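Local coordinates for putative uncharacterized protein (Pyrococcus furiosus, PDB 3V68) that belongs to the DUF2666 family, has no established function, and probably binds double-stranded DNA, at residues A182-D186 against K187-E191; R227-L230 against S231-L235. All blocks are in the same frame, centred on the assembly; numbering follows the deposited sequence.

Contact 1 (A182-D186 against K187-E191); sequences ADVDD and KKIVE
Asp185 and Lys188 meet in a local helix-start contact, where the loop leaving helix 160-181 turns into helix 186-192 in the second DUF2666 region. The evidence for an N-cap is direct: Asp185 OD1 accepts from Lys188 N at 3.2 Å with an N-H...O angle of 160°. The amide does not lie in the plane of the carboxylate but comes from above it, 66° out. Placing CG anti to the backbone N (chi1 -170°) swings the group over the first turn, where Asp185 CG lies 3.5 Å from Lys188 CB. The same OD1 accepts from two waters; water 1, 2.7 Å from Asp185 OD1, also takes the N-H of Lys187, while water 2 bonds weakly to Lys187 NZ. One oxygen thus gathers two amides, one directly and one through water. Lys188, bent along its chain, brings NZ no nearer than 4.0 Å to Asp185 OD2, a long salt bridge. The backbone takes over at Ile189 N to Asp185 O, 3.3 Å, then Val190 N to Asp186 O, 2.9 Å. On the buried side Val184 CG1 touches Ile189 CD1 at 3.8 Å, residues before and after the cap, in the manner of a hydrophobic staple. A Schellman motif with Asp183 at C-prime ends one helix; a short loop and an aspartate N-cap with hydrophobic staple start the next.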
ATOM      1  N   ALA A 182     -15.254   8.998   0.440  1.00 16.44           N
ATOM      2  CA  ALA A 182     -14.871  10.384   0.677  1.00 16.49           C
ATOM      3  C   ALA A 182     -15.151  11.310  -0.519  1.00 16.52           C
ATOM      4  O   ALA A 182     -14.763  12.481  -0.502  1.00 17.09           O
ATOM      5  CB  ALA A 182     -13.413  10.464   1.103  1.00 16.14           C
ATOM      6  N   ASP A 183     -15.844  10.795  -1.534  1.00 16.83           N
ATOM      7  CA  ASP A 183     -16.168  11.573  -2.751  1.00 16.63           C
ATOM      8  C   ASP A 183     -14.951  12.323  -3.305  1.00 16.71           C
ATOM      9  O   ASP A 183     -15.001  13.538  -3.517  1.00 16.88           O
ATOM     10  CB  ASP A 183     -17.317  12.563  -2.502  1.00 17.01           C
ATOM     11  CG  ASP A 183     -18.670  11.891  -2.383  1.00 17.47           C
ATOM     12  OD1 ASP A 183     -19.635  12.593  -2.010  1.00 18.41           O
ATOM     13  OD2 ASP A 183     -18.782  10.681  -2.669  1.00 18.41           O
ATOM     14  N   VAL A 184     -13.858  11.592  -3.507  1.00 16.07           N
ATOM     15  CA  VAL A 184     -12.647  12.152  -4.104  1.00 15.73           C
ATOM     16  C   VAL A 184     -12.819  12.154  -5.622  1.00 15.72           C
ATOM     17  O   VAL A 184     -13.090  11.109  -6.219  1.00 16.04           O
ATOM     18  CB  VAL A 184     -11.393  11.324  -3.713  1.00 15.27           C
ATOM     19  CG1 VAL A 184     -10.170  11.745  -4.519  1.00 15.27           C
ATOM     20  CG2 VAL A 184     -11.110  11.420  -2.209  1.00 15.49           C
ATOM     21  N   ASP A 185     -12.668  13.326  -6.237  1.00 16.30           N
ATOM     22  CA  ASP A 185     -12.727  13.443  -7.695  1.00 16.65           C
ATOM     23  C   ASP A 185     -11.363  13.057  -8.271  1.00 16.43           C
ATOM     24  O   ASP A 185     -10.518  13.915  -8.554  1.00 15.85           O
ATOM     25  CB  ASP A 185     -13.132  14.864  -8.106  1.00 17.37           C
ATOM     26  CG  ASP A 185     -13.442  14.994  -9.599  1.00 18.48           C
ATOM     27  OD1 ASP A 185     -13.152  14.062 -10.379  1.00 20.10           O
ATOM     28  OD2 ASP A 185     -13.985  16.053  -9.991  1.00 21.63           O
ATOM     29  N   ASP A 186     -11.158  11.753  -8.428  1.00 16.29           N
ATOM     30  CA  ASP A 186      -9.873  11.226  -8.883  1.00 16.32           C
ATOM     31  C   ASP A 186      -9.592  11.567 -10.344  1.00 15.96           C
ATOM     32  O   ASP A 186      -8.434  11.708 -10.730  1.00 15.65           O
ATOM     33  CB  ASP A 186      -9.747   9.716  -8.609  1.00 16.70           C
ATOM     34  CG  ASP A 186     -10.864   8.892  -9.245  1.00 18.31           C
ATOM     35  OD1 ASP A 186     -12.034   9.336  -9.258  1.00 20.48           O
ATOM     36  OD2 ASP A 186     -10.569   7.773  -9.714  1.00 20.98           O
ATOM     37  N   LYS A 187     -10.650  11.726 -11.139  1.00 16.03           N
ATOM     38  CA  LYS A 187     -10.510  12.140 -12.536  1.00 16.06           C
ATOM     39  C   LYS A 187      -9.860  13.521 -12.617  1.00 15.49           C
ATOM     40  O   LYS A 187      -8.943  13.736 -13.421  1.00 15.20           O
ATOM     41  CB  LYS A 187     -11.870  12.133 -13.246  1.00 16.79           C
ATOM     42  CG  LYS A 187     -11.827  12.611 -14.689  1.00 19.37           C
ATOM     43  CD  LYS A 187     -13.222  12.622 -15.312  1.00 22.79           C
ATOM     44  CE  LYS A 187     -13.315  13.637 -16.444  1.00 25.41           C
ATOM     45  NZ  LYS A 187     -13.176  15.045 -15.959  1.00 26.75           N
ATOM     46  N   LYS A 188     -10.329  14.442 -11.779  1.00 14.67           N
ATOM     47  CA  LYS A 188      -9.768  15.793 -11.701  1.00 14.36           C
ATOM     48  C   LYS A 188      -8.295  15.758 -11.288  1.00 13.46           C
ATOM     49  O   LYS A 188      -7.469  16.509 -11.815  1.00 12.91           O
ATOM     50  CB  LYS A 188     -10.565  16.641 -10.705  1.00 15.02           C
ATOM     51  CG  LYS A 188     -10.580  18.137 -10.992  1.00 18.71           C
ATOM     52  CD  LYS A 188     -11.524  18.461 -12.145  1.00 22.66           C
ATOM     53  CE  LYS A 188     -12.161  19.837 -12.002  1.00 24.67           C
ATOM     54  NZ  LYS A 188     -13.319  19.815 -11.055  1.00 26.63           N
ATOM     55  N   ILE A 189      -7.977  14.875 -10.343  1.00 12.57           N
ATOM     56  CA  ILE A 189      -6.602  14.708  -9.879  1.00 11.73           C
ATOM     57  C   ILE A 189      -5.700  14.200 -11.008  1.00 11.69           C
ATOM     58  O   ILE A 189      -4.573  14.674 -11.168  1.00 11.77           O
ATOM     59  CB  ILE A 189      -6.530  13.786  -8.626  1.00 11.59           C
ATOM     60  CG1 ILE A 189      -7.154  14.500  -7.421  1.00 11.71           C
ATOM     61  CG2 ILE A 189      -5.083  13.381  -8.325  1.00 11.53           C
ATOM     62  CD1 ILE A 189      -7.395  13.622  -6.211  1.00 12.06           C
ATOM     63  N   VAL A 190      -6.192  13.237 -11.783  1.00 11.77           N
ATOM     64  CA  VAL A 190      -5.426  12.737 -12.924  1.00 11.75           C
ATOM     65  C   VAL A 190      -5.132  13.883 -13.891  1.00 12.02           C
ATOM     66  O   VAL A 190      -3.990  14.073 -14.319  1.00 12.40           O
ATOM     67  CB  VAL A 190      -6.154  11.579 -13.649  1.00 11.64           C
ATOM     68  CG1 VAL A 190      -5.491  11.268 -14.995  1.00 12.45           C
ATOM     69  CG2 VAL A 190      -6.181  10.339 -12.765  1.00 11.86           C
ATOM     70  N   GLU A 191      -6.156  14.667 -14.205  1.00 11.94           N
ATOM     71  CA  GLU A 191      -5.989  15.750 -15.170  1.00 12.14           C
ATOM     72  C   GLU A 191      -5.094  16.872 -14.651  1.00 11.76           C
ATOM     73  O   GLU A 191      -4.353  17.480 -15.410  1.00 11.73           O
ATOM     74  CB  GLU A 191      -7.347  16.259 -15.646  1.00 12.64           C
ATOM     75  CG  GLU A 191      -8.023  15.229 -16.534  1.00 15.35           C
ATOM     76  CD  GLU A 191      -9.430  15.587 -16.935  1.00 17.40           C
ATOM     77  OE1 GLU A 191      -9.783  16.789 -16.951  1.00 18.01           O
ATOM     78  OE2 GLU A 191     -10.185  14.644 -17.265  1.00 21.20           O
TER
HETATM   79  O   HOH W   1     -13.775  11.417 -10.641  1.00 29.30           O
HETATM   80  O   HOH W   2     -14.308  15.034 -12.815  1.00 36.82           O

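Contact 2 (R227-L230 against S231-L235); sequences REML and SKLGL
Leu230 O, near the C-terminal end of helix 219-231, receives both Leu233 N and Leu235 N at 3.0 Å, the two amides arriving from opposite faces of its carbonyl plane as the chain unwinds through a type I turn and the positive-phi Gly234. With Gly234 N to Ser231 O at 3.0 Å, the Leu235 bond makes a Schellman motif. Ser231 turns its hydroxyl back along the helix: OG, set between its own backbone N and carbonyl carbon (chi1 83°), donates to Glu228 O at 2.7 Å. That carbonyl also receives a weak bond from Lys232 N, whose other acceptor is Met229 O. One turn apart, Glu228 and Lys232 pair across the helix surface; both chains bend at chi2, bringing OE2 within 3.2 Å of NZ in a salt bridge whose hydrogen bond is weak. An alanine in place of Glu228 would probably leave the Lys232 ammonium without this carboxylate and able to swing more freely. On the buried side Leu230 CD2 meets Leu235 CD1 at 4.1 Å, and both leucines also touch Leu70 of helix 66-73. Water 3 donates to Arg227 O and Leu235 O, at 2.8 and 2.7 Å, tying the departing loop to the last turn. The chemistry implies that the final carbonyls are satisfied by turn amides, a hydroxyl and water as regular helical bonding ends.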
ATOM      1  N   ARG A 227      -0.213  10.048  -4.758  1.00  8.71           N
ATOM      2  CA  ARG A 227      -0.092   8.828  -5.549  1.00  9.05           C
ATOM      3  C   ARG A 227      -0.010   9.142  -7.042  1.00  8.97           C
ATOM      4  O   ARG A 227       0.794   8.548  -7.756  1.00  9.39           O
ATOM      5  CB  ARG A 227      -1.248   7.879  -5.249  1.00  8.81           C
ATOM      6  CG  ARG A 227      -1.057   7.148  -3.931  1.00  9.33           C
ATOM      7  CD  ARG A 227      -2.351   6.546  -3.416  1.00 10.47           C
ATOM      8  NE  ARG A 227      -2.070   5.590  -2.347  1.00 10.82           N
ATOM      9  CZ  ARG A 227      -1.773   5.924  -1.093  1.00 11.96           C
ATOM     10  NH1 ARG A 227      -1.731   7.202  -0.719  1.00 12.85           N
ATOM     11  NH2 ARG A 227      -1.515   4.973  -0.209  1.00 13.03           N
ATOM     12  N   GLU A 228      -0.838  10.076  -7.508  1.00  9.12           N
ATOM     13  CA  GLU A 228      -0.808  10.467  -8.914  1.00  9.75           C
ATOM     14  C   GLU A 228       0.529  11.095  -9.297  1.00  9.69           C
ATOM     15  O   GLU A 228       1.094  10.766 -10.345  1.00 10.07           O
ATOM     16  CB  GLU A 228      -1.974  11.403  -9.251  1.00  9.50           C
ATOM     17  CG  GLU A 228      -2.084  11.772 -10.740  1.00 11.24           C
ATOM     18  CD  GLU A 228      -2.340  10.586 -11.663  1.00 13.34           C
ATOM     19  OE1 GLU A 228      -2.793   9.522 -11.196  1.00 12.85           O
ATOM     20  OE2 GLU A 228      -2.103  10.735 -12.881  1.00 14.60           O
ATOM     21  N   MET A 229       1.041  11.983  -8.442  0.50  9.92           N
ATOM     22  CA  MET A 229       2.340  12.621  -8.675  0.50  9.94           C
ATOM     23  C   MET A 229       3.443  11.569  -8.794  0.50 10.19           C
ATOM     24  O   MET A 229       4.245  11.594  -9.732  0.50 10.33           O
ATOM     25  CB  MET A 229       2.660  13.621  -7.559  0.50 10.05           C
ATOM     26  CG  MET A 229       3.996  14.346  -7.720  0.50  9.55           C
ATOM     27  SD  MET A 229       5.405  13.458  -7.026  0.50  7.34           S
ATOM     28  CE  MET A 229       5.181  13.755  -5.278  0.50  8.39           C
ATOM     29  N   LEU A 230       3.456  10.632  -7.853  1.00 10.05           N
ATOM     30  CA  LEU A 230       4.427   9.534  -7.861  1.00 10.24           C
ATOM     31  C   LEU A 230       4.311   8.627  -9.088  1.00 10.57           C
ATOM     32  O   LEU A 230       5.323   8.160  -9.608  1.00 10.23           O
ATOM     33  CB  LEU A 230       4.331   8.717  -6.571  1.00  9.98           C
ATOM     34  CG  LEU A 230       4.749   9.454  -5.298  1.00 11.15           C
ATOM     35  CD1 LEU A 230       4.377   8.631  -4.087  1.00 10.97           C
ATOM     36  CD2 LEU A 230       6.231   9.828  -5.285  1.00 11.80           C
ATOM     37  N   SER A 231       3.088   8.408  -9.568  1.00 11.00           N
ATOM     38  CA  SER A 231       2.872   7.555 -10.742  1.00 11.44           C
ATOM     39  C   SER A 231       3.572   8.098 -11.991  1.00 11.54           C
ATOM     40  O   SER A 231       3.977   7.325 -12.867  1.00 12.00           O
ATOM     41  CB  SER A 231       1.376   7.355 -11.006  1.00 11.58           C
ATOM     42  OG  SER A 231       0.831   8.437 -11.735  1.00 13.48           O
ATOM     43  N   LYS A 232       3.727   9.419 -12.061  1.00 11.85           N
ATOM     44  CA  LYS A 232       4.374  10.055 -13.213  1.00 12.01           C
ATOM     45  C   LYS A 232       5.872   9.763 -13.254  1.00 12.51           C
ATOM     46  O   LYS A 232       6.511   9.910 -14.296  1.00 12.67           O
ATOM     47  CB  LYS A 232       4.118  11.569 -13.232  1.00 12.19           C
ATOM     48  CG  LYS A 232       2.650  11.975 -13.311  1.00 11.64           C
ATOM     49  CD  LYS A 232       1.925  11.334 -14.495  1.00 12.43           C
ATOM     50  CE  LYS A 232       0.506  11.865 -14.628  1.00 13.14           C
ATOM     51  NZ  LYS A 232      -0.328  10.998 -15.520  1.00 15.51           N
ATOM     52  N   LEU A 233       6.421   9.369 -12.107  1.00 12.18           N
ATOM     53  CA  LEU A 233       7.816   8.944 -11.996  1.00 12.37           C
ATOM     54  C   LEU A 233       7.957   7.423 -12.068  1.00 12.48           C
ATOM     55  O   LEU A 233       9.070   6.893 -11.990  1.00 13.11           O
ATOM     56  CB  LEU A 233       8.416   9.448 -10.679  1.00 12.44           C
ATOM     57  CG  LEU A 233       8.882  10.904 -10.562  1.00 12.20           C
ATOM     58  CD1 LEU A 233       7.710  11.873 -10.516  1.00 13.47           C
ATOM     59  CD2 LEU A 233       9.743  11.059  -9.319  1.00 14.63           C
ATOM     60  N   GLY A 234       6.833   6.726 -12.207  1.00 12.52           N
ATOM     61  CA  GLY A 234       6.811   5.263 -12.217  1.00 12.63           C
ATOM     62  C   GLY A 234       6.957   4.679 -10.825  1.00 12.35           C
ATOM     63  O   GLY A 234       7.369   3.526 -10.663  1.00 13.38           O
ATOM     64  N   LEU A 235       6.627   5.480  -9.816  1.00 12.03           N
ATOM     65  CA  LEU A 235       6.734   5.043  -8.430  1.00 12.09           C
ATOM     66  C   LEU A 235       5.378   4.666  -7.856  1.00 12.21           C
ATOM     67  O   LEU A 235       4.357   5.266  -8.201  1.00 12.72           O
ATOM     68  CB  LEU A 235       7.376   6.137  -7.572  1.00 11.88           C
ATOM     69  CG  LEU A 235       8.844   6.483  -7.860  1.00 12.16           C
ATOM     70  CD1 LEU A 235       9.268   7.712  -7.076  1.00 13.04           C
ATOM     71  CD2 LEU A 235       9.786   5.311  -7.573  1.00 13.74           C
TER
HETATM   72  O   HOH W   3       1.817   5.941  -7.481  1.00 14.78           O

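Overall arrangement
Contact 1 closes before contact 2 opens, and both fall in the second DUF2666 region, their centres about 15 Å apart. One starts helix 186-192, the other ends helix 219-231; helix 202-213 comes between them in sequence, and its Ile208 packs on side chains of contact 2. The two meet directly: Ile189 CG2 lies 3.8 Å from Glu228 CB, and Val190 CG2 is equally far from Glu228 OE1. Thus the capped helix rests on helix 219-231, with Ile189 also touching Tyr224. Contact 2 further packs on helices 66-73 and 91-110, joining these helices to helices of the first DUF2666 region. Contact 1 marks a helix start and contact 2 a helix end in the helical part of this single chain.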